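Local coordinates for protein activating signal cointegrator 1 complex subunit 2 (Homo sapiens, PDB 6YXQ) that binds K63-linked polyubiquitin chains and recruits the ASCC3 helicase and ALKBH3 to sites of DNA alkylation damage, and also helps rescue stalled ribosomes, at residues S135-S140 against S148-I153. Sequence-based numbering, arbitrary orientation.
Sequences STHKES and SAFGEI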
loop_
_atom_site.group_PDB
_atom_site.type_symbol
_atom_site.label_atom_id
_atom_site.label_comp_id
_atom_site.label_asym_id
_atom_site.label_seq_id
_atom_site.Cartn_x
_atom_site.Cartn_y
_atom_site.Cartn_z
ATOM N N SER B 135 -10.176 7.022 6.200
ATOM C CA SER B 135 -10.106 6.742 7.629
ATOM C C SER B 135 -10.611 7.916 8.454
ATOM O O SER B 135 -11.106 7.718 9.568
ATOM C CB SER B 135 -8.674 6.398 8.022
ATOM O OG SER B 135 -7.824 7.500 7.766
ATOM N N THR B 136 -10.490 9.138 7.934
ATOM C CA THR B 136 -10.974 10.311 8.658
ATOM C C THR B 136 -12.479 10.468 8.477
ATOM O O THR B 136 -12.981 10.454 7.349
ATOM C CB THR B 136 -10.269 11.581 8.178
ATOM O OG1 THR B 136 -8.889 11.303 7.897
ATOM C CG2 THR B 136 -10.370 12.676 9.243
ATOM N N HIS B 137 -13.200 10.631 9.586
ATOM C CA HIS B 137 -14.629 10.915 9.534
ATOM C C HIS B 137 -14.940 12.393 9.724
ATOM O O HIS B 137 -16.106 12.788 9.619
ATOM C CB HIS B 137 -15.392 10.084 10.578
ATOM C CG HIS B 137 -15.036 10.403 11.999
ATOM N ND1 HIS B 137 -13.746 10.328 12.480
ATOM C CD2 HIS B 137 -15.807 10.776 13.048
ATOM C CE1 HIS B 137 -13.737 10.653 13.761
ATOM N NE2 HIS B 137 -14.975 10.931 14.130
ATOM N N LYS B 138 -13.925 13.215 9.991
ATOM C CA LYS B 138 -14.086 14.651 10.206
ATOM C C LYS B 138 -13.027 15.371 9.362
ATOM O O LYS B 138 -12.028 15.855 9.900
ATOM C CB LYS B 138 -13.948 15.006 11.692
ATOM C CG LYS B 138 -14.856 14.220 12.638
ATOM C CD LYS B 138 -16.311 14.601 12.441
ATOM C CE LYS B 138 -17.252 14.061 13.511
ATOM N NZ LYS B 138 -17.884 15.164 14.293
ATOM N N GLU B 139 -13.240 15.427 8.040
ATOM C CA GLU B 139 -12.273 16.093 7.169
ATOM C C GLU B 139 -12.055 17.540 7.598
ATOM O O GLU B 139 -10.913 18.015 7.632
ATOM C CB GLU B 139 -12.721 16.018 5.707
ATOM C CG GLU B 139 -11.621 16.396 4.711
ATOM C CD GLU B 139 -11.844 15.827 3.311
ATOM O OE1 GLU B 139 -11.583 16.548 2.325
ATOM O OE2 GLU B 139 -12.265 14.657 3.197
ATOM N N SER B 140 -13.137 18.253 7.930
ATOM C CA SER B 140 -13.078 19.515 8.666
ATOM C C SER B 140 -14.499 19.933 9.042
ATOM O O SER B 140 -15.472 19.223 8.764
ATOM C CB SER B 140 -12.373 20.624 7.878
ATOM O OG SER B 140 -13.044 20.921 6.669
ATOM N N SER B 148 -21.547 6.707 13.695
ATOM C CA SER B 148 -22.232 5.424 13.494
ATOM C C SER B 148 -22.455 5.122 12.021
ATOM O O SER B 148 -22.274 3.984 11.575
ATOM C CB SER B 148 -23.560 5.396 14.275
ATOM O OG SER B 148 -24.201 6.669 14.332
ATOM N N ALA B 149 -22.864 6.132 11.258
ATOM C CA ALA B 149 -23.031 5.962 9.822
ATOM C C ALA B 149 -21.690 5.756 9.119
ATOM O O ALA B 149 -21.596 5.002 8.131
ATOM C CB ALA B 149 -23.752 7.179 9.252
ATOM N N PHE B 150 -20.642 6.409 9.620
ATOM C CA PHE B 150 -19.332 6.342 8.982
ATOM C C PHE B 150 -18.777 4.922 9.018
ATOM O O PHE B 150 -18.338 4.389 7.992
ATOM C CB PHE B 150 -18.390 7.343 9.664
ATOM C CG PHE B 150 -16.932 7.088 9.424
ATOM C CD1 PHE B 150 -16.357 7.335 8.184
ATOM C CD2 PHE B 150 -16.126 6.622 10.450
ATOM C CE1 PHE B 150 -15.005 7.106 7.974
ATOM C CE2 PHE B 150 -14.780 6.389 10.247
ATOM C CZ PHE B 150 -14.217 6.633 9.008
ATOM N N GLY B 151 -18.808 4.281 10.191
ATOM C CA GLY B 151 -18.287 2.926 10.295
ATOM C C GLY B 151 -19.102 1.922 9.502
ATOM O O GLY B 151 -18.557 0.948 8.962
ATOM N N GLU B 152 -20.419 2.131 9.439
ATOM C CA GLU B 152 -21.255 1.324 8.561
ATOM C C GLU B 152 -20.763 1.425 7.127
ATOM O O GLU B 152 -20.540 0.402 6.466
ATOM C CB GLU B 152 -22.714 1.764 8.671
ATOM C CG GLU B 152 -23.731 0.660 8.429
ATOM C CD GLU B 152 -25.085 0.977 9.036
ATOM O OE1 GLU B 152 -25.807 0.029 9.421
ATOM O OE2 GLU B 152 -25.427 2.177 9.125
ATOM N N ILE B 153 -20.538 2.654 6.643
ATOM C CA ILE B 153 -20.012 2.844 5.289
ATOM C C ILE B 153 -18.702 2.084 5.111
ATOM O O ILE B 153 -18.507 1.348 4.128
ATOM C CB ILE B 153 -19.813 4.340 4.994
ATOM C CG1 ILE B 153 -21.142 5.027 4.693
ATOM C CG2 ILE B 153 -18.837 4.525 3.845
ATOM C CD1 ILE B 153 -21.058 6.537 4.801
#
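Phe150 lays one face of its ring against the beta carbon of His137, which sits almost over the ring centre. This is a CH-pi contact: His137 CB lies over the face, nearly on the ring normal and 3.5 Å from the Phe150 centroid. Phe150 reaches the loop because its CG stands anti to the backbone N (chi1 161°), which sends the ring out from helix 147-156. Phenylalanine suits this buried place, offering a broad apolar face without a polar group that would need a partner.

His137 presents its methylene to Phe150 while its imidazole leads off. With CG held between its own N and carbonyl carbon (chi1 64°), the imidazole is displaced from the phenyl ring; the planes, inclined by 30°, barely overlap. The ring centroids of His137 and Phe150 are 5.5 Å apart, and the pair is therefore no full stack. Histidine serves both needs: an apolar beta carbon for the aromatic face and a ring nitrogen, ND1, hydrogen-bonded to Asn186 ND2. The chain neighbour Lys138 lays its CG over one face of the imidazole.

At the far end of the phenyl ring, Ser135 O approaches Phe150 CZ at 3.3 Å. This carbonyl belongs to the last turn of helix 114-135, and it too accepts a hydrogen bond from Asn186 ND2. Ser135 CB points away from the 148-153 segment, and its small hydroxyl is hydrogen-bonded to Leu132 O.

The contact lies in the mostly helical N-terminal part of ASCC2, and Glu139 in the same loop packs on Phe167 of the ASCC3 chain. It joins the end of helix 114-135 and the following loop to helix 147-156, next in the chain. Helix 177-190 adjoins both partners, with Gln190 touching His137 and Phe150, while Trp82 of helix 78-87 also packs on Phe150.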